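PDB 2YOC: pullulanase, which hydrolyses the alpha-1,6-glucosidic linkages of pullulan and related branched alpha-glucans as a secreted, multidomain glycoside hydrolase. Local coordinates for residues Q41-L46 against G97-I102; L188-S193 against R207-T212; L389-W394 against M575-K580. All coordinates share one frame; numbering follows the deposited sequence.

Contact 1: Q41-L46 against G97-I102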
# COMPACT_ATOMS: atom_id res chain seq x y z
N GLN B 41 -51.74 17.34 42.57
CA GLN B 41 -50.37 16.93 42.89
C GLN B 41 -50.19 15.40 42.83
O GLN B 41 -51.02 14.67 43.38
CB GLN B 41 -49.84 17.52 44.22
CG GLN B 41 -50.73 17.27 45.43
CD GLN B 41 -49.92 16.82 46.61
OE1 GLN B 41 -49.71 15.62 46.82
NE2 GLN B 41 -49.47 17.76 47.42
N ALA B 42 -49.13 14.93 42.14
CA ALA B 42 -48.81 13.50 41.99
C ALA B 42 -47.63 13.11 42.87
O ALA B 42 -46.84 13.97 43.27
CB ALA B 42 -48.50 13.18 40.53
N VAL B 43 -47.51 11.80 43.18
CA VAL B 43 -46.39 11.30 43.97
C VAL B 43 -45.71 10.07 43.34
O VAL B 43 -46.38 9.09 43.01
CB VAL B 43 -46.68 11.21 45.50
CG1 VAL B 43 -47.54 10.00 45.86
CG2 VAL B 43 -45.39 11.21 46.31
N ILE B 44 -44.38 10.17 43.09
CA ILE B 44 -43.56 9.10 42.50
C ILE B 44 -42.59 8.58 43.56
O ILE B 44 -41.82 9.37 44.13
CB ILE B 44 -42.82 9.53 41.19
CG1 ILE B 44 -43.71 10.33 40.19
CG2 ILE B 44 -42.09 8.35 40.52
CD1 ILE B 44 -45.00 9.67 39.60
N HIS B 45 -42.62 7.26 43.82
CA HIS B 45 -41.74 6.61 44.79
C HIS B 45 -40.60 5.92 44.08
O HIS B 45 -40.81 5.16 43.13
CB HIS B 45 -42.48 5.51 45.57
CG HIS B 45 -43.68 5.95 46.33
ND1 HIS B 45 -44.95 5.84 45.79
CD2 HIS B 45 -43.78 6.38 47.61
CE1 HIS B 45 -45.78 6.25 46.74
NE2 HIS B 45 -45.12 6.58 47.85
N LEU B 46 -39.38 6.13 44.58
CA LEU B 46 -38.26 5.38 44.05
C LEU B 46 -38.07 4.25 45.03
O LEU B 46 -37.89 4.48 46.23
CB LEU B 46 -36.97 6.21 43.90
CG LEU B 46 -35.79 5.45 43.27
CD1 LEU B 46 -35.72 5.69 41.81
CD2 LEU B 46 -34.47 5.80 43.91
N GLY B 97 -36.85 4.04 50.18
CA GLY B 97 -36.33 4.94 49.17
C GLY B 97 -37.01 6.30 49.19
O GLY B 97 -37.93 6.53 49.99
N PRO B 98 -36.57 7.21 48.31
CA PRO B 98 -37.15 8.55 48.31
C PRO B 98 -38.48 8.62 47.59
O PRO B 98 -38.97 7.62 47.06
CB PRO B 98 -36.08 9.37 47.59
CG PRO B 98 -35.48 8.43 46.63
CD PRO B 98 -35.49 7.09 47.30
N TYR B 99 -39.06 9.82 47.59
CA TYR B 99 -40.31 10.15 46.92
C TYR B 99 -40.33 11.63 46.56
O TYR B 99 -39.65 12.44 47.20
CB TYR B 99 -41.55 9.75 47.74
CG TYR B 99 -41.65 10.43 49.10
CD1 TYR B 99 -41.08 9.85 50.23
CD2 TYR B 99 -42.35 11.62 49.25
CE1 TYR B 99 -41.18 10.45 51.48
CE2 TYR B 99 -42.43 12.25 50.50
CZ TYR B 99 -41.86 11.65 51.61
OH TYR B 99 -41.96 12.25 52.84
N TRP B 100 -41.08 11.98 45.51
CA TRP B 100 -41.23 13.36 45.06
C TRP B 100 -42.70 13.70 44.99
O TRP B 100 -43.45 12.98 44.34
CB TRP B 100 -40.63 13.54 43.67
CG TRP B 100 -39.14 13.54 43.62
CD1 TRP B 100 -38.33 14.63 43.40
CD2 TRP B 100 -38.27 12.40 43.63
NE1 TRP B 100 -37.02 14.23 43.30
CE2 TRP B 100 -36.95 12.87 43.45
CE3 TRP B 100 -38.48 11.01 43.76
CZ2 TRP B 100 -35.84 12.00 43.43
CZ3 TRP B 100 -37.38 10.16 43.76
CH2 TRP B 100 -36.08 10.66 43.60
N VAL B 101 -43.11 14.79 45.66
CA VAL B 101 -44.50 15.26 45.60
C VAL B 101 -44.50 16.29 44.45
O VAL B 101 -43.99 17.40 44.62
CB VAL B 101 -45.01 15.80 46.96
CG1 VAL B 101 -46.40 16.41 46.82
CG2 VAL B 101 -45.02 14.70 48.01
N ILE B 102 -44.98 15.87 43.26
CA ILE B 102 -44.98 16.69 42.05
C ILE B 102 -46.26 17.54 41.92
O ILE B 102 -47.35 16.97 41.89
CB ILE B 102 -44.67 15.85 40.77
CG1 ILE B 102 -43.28 15.20 40.87
CG2 ILE B 102 -44.79 16.67 39.48
CD1 ILE B 102 -43.25 13.81 40.45
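Ala-42 and Ile-102 exchange two backbone hydrogen bonds, N to O in each direction, and so open an antiparallel pairing of strand 41-46 with strand 99-102 in a three-stranded mixed sheet near the N-terminus. Ile-44 and Trp-100 form the next hydrogen-bonded pair; Ala-42, Ile-44, Trp-100 and Ile-102 all face one side of the sheet. There the Ile-44 and Ile-102 side chains cross at an angle, CG1 to CD1 3.5 Å, and the edge of the Trp-100 indole, through CZ3, meets Leu-46 CB at 4.0 Å. At the far end Leu-46 N donates to Pro-98 O (2.9 Å), and Leu-46 CD2 lies 3.8 Å from CD of the proline ring. The other face carries Val-43, His-45, Tyr-99 and Val-101, with Val-43 CG2 against Val-101 CG2 at 3.9 Å. Gln-41 bends at chi2 (135°), which lays its amide against the Val-101 CG1 methyl, OE1 and NE2 both 3.4 Å away. Strand 41-46 is central: its second edge pairs with the parallel strand 138-141, where Val-139 O binds His-45 ND1. Leu-65 of strand 63-68 packs on both Trp-100 and Ile-102, and Trp-100 NE1 is hydrogen-bonded to Thr-88 O.

Contact 2: L188-S193 against R207-T212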
# COMPACT_ATOMS: atom_id res chain seq x y z
N LEU B 188 -33.09 -24.71 39.33
CA LEU B 188 -34.05 -24.55 38.25
C LEU B 188 -35.47 -24.82 38.78
O LEU B 188 -35.90 -25.96 38.84
CB LEU B 188 -33.70 -25.38 37.01
CG LEU B 188 -34.59 -25.20 35.78
CD1 LEU B 188 -34.56 -23.77 35.28
CD2 LEU B 188 -34.18 -26.15 34.68
N TYR B 189 -36.16 -23.75 39.19
CA TYR B 189 -37.54 -23.81 39.67
C TYR B 189 -38.47 -23.93 38.47
O TYR B 189 -38.15 -23.42 37.39
CB TYR B 189 -37.89 -22.55 40.50
CG TYR B 189 -37.33 -22.59 41.91
CD1 TYR B 189 -35.98 -22.36 42.16
CD2 TYR B 189 -38.16 -22.88 43.00
CE1 TYR B 189 -35.46 -22.42 43.45
CE2 TYR B 189 -37.65 -22.94 44.29
CZ TYR B 189 -36.30 -22.72 44.52
OH TYR B 189 -35.80 -22.78 45.80
N TYR B 190 -39.61 -24.63 38.65
CA TYR B 190 -40.60 -24.85 37.59
C TYR B 190 -42.04 -24.93 38.11
O TYR B 190 -42.26 -25.30 39.25
CB TYR B 190 -40.24 -26.12 36.77
CG TYR B 190 -40.15 -27.39 37.60
CD1 TYR B 190 -38.97 -27.74 38.25
CD2 TYR B 190 -41.25 -28.24 37.72
CE1 TYR B 190 -38.89 -28.89 39.03
CE2 TYR B 190 -41.16 -29.42 38.47
CZ TYR B 190 -39.98 -29.74 39.13
OH TYR B 190 -39.88 -30.88 39.89
N SER B 191 -43.01 -24.55 37.26
CA SER B 191 -44.45 -24.60 37.52
C SER B 191 -45.18 -24.87 36.22
O SER B 191 -45.01 -24.13 35.23
CB SER B 191 -44.96 -23.32 38.17
OG SER B 191 -46.35 -23.40 38.48
N HIS B 192 -45.98 -25.95 36.22
CA HIS B 192 -46.71 -26.36 35.04
C HIS B 192 -47.80 -25.38 34.66
O HIS B 192 -47.84 -24.94 33.51
CB HIS B 192 -47.28 -27.76 35.25
CG HIS B 192 -48.10 -28.28 34.11
ND1 HIS B 192 -49.47 -28.09 34.05
CD2 HIS B 192 -47.72 -29.01 33.03
CE1 HIS B 192 -49.87 -28.67 32.94
NE2 HIS B 192 -48.85 -29.26 32.30
N SER B 193 -48.68 -25.06 35.64
CA SER B 193 -49.85 -24.23 35.37
C SER B 193 -49.84 -22.82 35.91
O SER B 193 -50.80 -22.06 35.66
CB SER B 193 -51.10 -24.98 35.78
OG SER B 193 -51.27 -26.15 35.00
N ARG B 207 -41.67 -26.37 42.97
CA ARG B 207 -40.73 -27.47 42.77
C ARG B 207 -39.44 -26.93 42.09
O ARG B 207 -39.51 -25.96 41.34
CB ARG B 207 -41.40 -28.50 41.84
CG ARG B 207 -42.57 -29.32 42.41
CD ARG B 207 -42.34 -30.83 42.27
NE ARG B 207 -41.11 -31.24 42.98
CZ ARG B 207 -40.71 -32.50 43.15
NH1 ARG B 207 -41.44 -33.51 42.69
NH2 ARG B 207 -39.58 -32.76 43.80
N TYR B 208 -38.28 -27.55 42.35
CA TYR B 208 -37.04 -27.11 41.70
C TYR B 208 -36.14 -28.28 41.45
O TYR B 208 -36.48 -29.40 41.82
CB TYR B 208 -36.31 -26.01 42.51
CG TYR B 208 -35.94 -26.41 43.92
CD1 TYR B 208 -36.83 -26.21 44.98
CD2 TYR B 208 -34.72 -27.01 44.21
CE1 TYR B 208 -36.51 -26.59 46.28
CE2 TYR B 208 -34.38 -27.37 45.51
CZ TYR B 208 -35.28 -27.17 46.55
OH TYR B 208 -34.98 -27.55 47.84
N LEU B 209 -34.98 -28.02 40.81
CA LEU B 209 -33.91 -28.99 40.57
C LEU B 209 -32.60 -28.31 41.00
O LEU B 209 -32.43 -27.10 40.77
CB LEU B 209 -33.78 -29.41 39.11
CG LEU B 209 -34.99 -29.88 38.30
CD1 LEU B 209 -34.57 -30.14 36.88
CD2 LEU B 209 -35.60 -31.15 38.88
N LYS B 210 -31.69 -29.08 41.61
CA LYS B 210 -30.42 -28.50 42.03
C LYS B 210 -29.42 -28.50 40.87
O LYS B 210 -29.22 -29.53 40.21
CB LYS B 210 -29.89 -29.16 43.32
CG LYS B 210 -28.53 -28.65 43.85
CD LYS B 210 -28.59 -27.31 44.61
CE LYS B 210 -27.22 -26.65 44.78
NZ LYS B 210 -26.97 -25.56 43.79
N LEU B 211 -28.84 -27.33 40.59
CA LEU B 211 -27.85 -27.23 39.52
C LEU B 211 -26.43 -27.25 40.10
O LEU B 211 -26.20 -26.75 41.20
CB LEU B 211 -28.10 -26.01 38.62
CG LEU B 211 -29.49 -25.90 38.02
CD1 LEU B 211 -29.67 -24.58 37.36
CD2 LEU B 211 -29.75 -27.03 37.01
N THR B 212 -25.50 -27.90 39.40
CA THR B 212 -24.13 -28.06 39.85
C THR B 212 -23.20 -27.45 38.83
O THR B 212 -23.42 -27.67 37.63
CB THR B 212 -23.78 -29.56 40.08
OG1 THR B 212 -23.43 -30.17 38.83
CG2 THR B 212 -24.90 -30.36 40.81
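Leu-188 and Leu-209 are joined by two backbone hydrogen bonds, the one from Leu-188 N to Leu-209 O 2.9 Å long, and Tyr-190 N adds a third to Arg-207 O at 3.0 Å. The three follow an antiparallel pattern. CH-pi contacts come next. Tyr-208 CB stands 3.5 Å from the centroid of the Tyr-189 ring, only 5° off its normal, and the two phenols run side by side in the same direction with planes 34° apart. Arg-207 CB lies over a face of the Tyr-190 ring, 3.7 Å from its centroid. Beyond it the arginine chain bends at chi2 and chi3, bringing one guanidinium face against Tyr-190 OH. Apolar contacts complete the set: Tyr-189 CE2 approaches Tyr-208 CD1, Tyr-190 CE1 meets Leu-209 CD2 at 4.0 Å, and Leu-211 CD1 touches Leu-188 CB. Arg-187 bonds Tyr-189 OH and makes a cation-pi contact with Tyr-208. In the N2 domain, strand 185-191 is the outermost strand beside 248-254; 207-212 lines its other edge, and Leu-244 of helix 241-244 packs on Tyr-190 and Leu-209.

Contact 3: L389-W394 against M575-K580. With SO4 (sulfate ion), chain T.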
# COMPACT_ATOMS: atom_id res chain seq x y z
N LEU B 389 -56.36 -27.02 -9.97
CA LEU B 389 -55.51 -25.88 -9.60
C LEU B 389 -54.43 -25.58 -10.64
O LEU B 389 -53.52 -24.78 -10.39
CB LEU B 389 -54.88 -26.13 -8.23
CG LEU B 389 -55.82 -26.62 -7.14
CD1 LEU B 389 -55.06 -26.82 -5.86
CD2 LEU B 389 -56.99 -25.65 -6.92
N LYS B 390 -54.53 -26.22 -11.80
CA LYS B 390 -53.51 -26.08 -12.82
C LYS B 390 -54.05 -25.48 -14.09
O LYS B 390 -55.08 -25.96 -14.60
CB LYS B 390 -52.85 -27.45 -13.14
CG LYS B 390 -51.83 -27.90 -12.12
CD LYS B 390 -51.45 -29.39 -12.27
CE LYS B 390 -50.77 -29.98 -11.05
NZ LYS B 390 -50.46 -31.43 -11.21
N PRO B 391 -53.32 -24.51 -14.68
CA PRO B 391 -53.70 -24.02 -16.00
C PRO B 391 -53.38 -25.14 -16.99
O PRO B 391 -52.61 -26.05 -16.67
CB PRO B 391 -52.82 -22.79 -16.19
CG PRO B 391 -51.63 -23.03 -15.37
CD PRO B 391 -52.07 -23.88 -14.21
N ASP B 392 -54.03 -25.13 -18.16
CA ASP B 392 -53.85 -26.18 -19.15
C ASP B 392 -52.43 -26.38 -19.58
O ASP B 392 -51.75 -25.43 -19.98
CB ASP B 392 -54.77 -25.97 -20.36
CG ASP B 392 -55.90 -26.98 -20.41
OD1 ASP B 392 -56.59 -27.15 -19.36
OD2 ASP B 392 -56.11 -27.59 -21.49
N GLY B 393 -51.99 -27.64 -19.44
CA GLY B 393 -50.64 -28.07 -19.81
C GLY B 393 -49.57 -27.55 -18.88
O GLY B 393 -48.45 -27.27 -19.32
N TRP B 394 -49.92 -27.41 -17.57
CA TRP B 394 -48.98 -26.95 -16.55
C TRP B 394 -47.91 -28.00 -16.36
O TRP B 394 -46.73 -27.67 -16.28
CB TRP B 394 -49.71 -26.72 -15.22
CG TRP B 394 -48.78 -26.48 -14.07
CD1 TRP B 394 -48.36 -27.40 -13.15
CD2 TRP B 394 -48.13 -25.25 -13.74
NE1 TRP B 394 -47.49 -26.81 -12.26
CE2 TRP B 394 -47.34 -25.49 -12.60
CE3 TRP B 394 -48.14 -23.97 -14.30
CZ2 TRP B 394 -46.60 -24.49 -11.99
CZ3 TRP B 394 -47.41 -22.97 -13.70
CH2 TRP B 394 -46.65 -23.23 -12.55
N MSE B 575 -50.21 -17.09 -14.10
CA MSE B 575 -49.22 -16.04 -14.36
C MSE B 575 -47.86 -16.66 -14.71
O MSE B 575 -47.23 -16.20 -15.67
CB MSE B 575 -49.08 -15.11 -13.17
CG MSE B 575 -48.06 -14.02 -13.40
SE MSE B 575 -47.57 -13.16 -11.74
CE MSE B 575 -47.10 -14.85 -10.68
N ILE B 576 -47.43 -17.74 -14.00
CA ILE B 576 -46.17 -18.40 -14.30
C ILE B 576 -46.19 -18.91 -15.73
O ILE B 576 -45.29 -18.59 -16.51
CB ILE B 576 -45.75 -19.48 -13.25
CG1 ILE B 576 -45.64 -18.90 -11.80
CG2 ILE B 576 -44.46 -20.20 -13.68
CD1 ILE B 576 -44.53 -17.80 -11.55
N GLN B 577 -47.25 -19.64 -16.12
CA GLN B 577 -47.34 -20.15 -17.49
C GLN B 577 -47.22 -19.04 -18.55
O GLN B 577 -46.47 -19.20 -19.50
CB GLN B 577 -48.59 -20.99 -17.69
CG GLN B 577 -48.49 -21.87 -18.91
CD GLN B 577 -49.60 -22.86 -18.93
OE1 GLN B 577 -50.78 -22.51 -19.06
NE2 GLN B 577 -49.25 -24.12 -18.85
N ALA B 578 -47.91 -17.91 -18.34
CA ALA B 578 -47.88 -16.74 -19.21
C ALA B 578 -46.46 -16.20 -19.32
O ALA B 578 -45.96 -16.04 -20.43
CB ALA B 578 -48.82 -15.66 -18.66
N ILE B 579 -45.78 -15.98 -18.17
CA ILE B 579 -44.40 -15.47 -18.16
C ILE B 579 -43.46 -16.41 -18.96
O ILE B 579 -42.76 -15.96 -19.87
CB ILE B 579 -43.88 -15.14 -16.73
CG1 ILE B 579 -44.79 -14.11 -16.02
CG2 ILE B 579 -42.41 -14.67 -16.76
CD1 ILE B 579 -44.57 -13.96 -14.52
N LYS B 580 -43.50 -17.71 -18.66
CA LYS B 580 -42.61 -18.66 -19.33
C LYS B 580 -42.95 -19.01 -20.79
O LYS B 580 -42.04 -19.19 -21.61
CB LYS B 580 -42.43 -19.94 -18.50
CG LYS B 580 -41.77 -19.69 -17.18
CD LYS B 580 -41.64 -21.00 -16.48
CE LYS B 580 -40.89 -20.89 -15.18
NZ LYS B 580 -40.45 -22.23 -14.72
S SO4 T . -57.63 -23.40 -17.87
O1 SO4 T . -59.01 -22.89 -18.08
O2 SO4 T . -57.72 -24.77 -17.30
O3 SO4 T . -56.91 -22.52 -16.96
O4 SO4 T . -56.89 -23.43 -19.13
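The Trp-394 indole meets helix 567-582 with its edge: Ile-576 CB lies near the ring plane, 3.9 Å from CZ3, and Ile-576 CG2 is equally close to CH2. Lys-658 makes a cation-pi contact with the same indole and also bonds Trp-394 O. The second flat group, the Gln-577 amide, reaches across to the type II turn Pro-391 to Trp-394. With CG anti to the backbone N (chi1 -162°) and the chain extended beyond it, NE2 arrives at Asp-392 O, 3.0 Å away. This bond is bent, 141° at the hydrogen, and the donor stands 42° out of the carbonyl plane. The other end of the amide, OE1, comes within 3.5 Å of Pro-391 CB as the two side chains slide past each other in opposite directions. Gly-393 takes the positive phi of the third turn position. At the exposed Asp-392 a sulfate, probably from the crystallisation liquor, accepts a weak hydrogen bond from Asp-392 N through O4. Arg-573 of the same helix gives Leu-389 O a hydrogen bond. Between 389-394 and 575-580 themselves a neutral amide binds a main-chain carbonyl, so the one hydrogen bond joining these segments involves no ion pair.

The three contacts follow one another along the chain in separate parts of the molecule, and none shares an element with another. Contact 1 is buried and is regular sheet, its bonds running backbone to backbone with apolar side chains packed on both faces. Contact 2, centred about 38 Å from contact 1, is partly buried; it keeps backbone pairing but adds tyrosine faces and an exposed arginine at the margin of a different sheet. Contact 3 lies on the opposite side of the chain's centre from contact 1, their centres about 70 Å apart. It too is partly buried, Trp-394 and Ile-576 inside, Asp-392 and Gly-393 exposed. There a loop meets a helix of the catalytic barrel, and a side-chain amide replaces strand bonding.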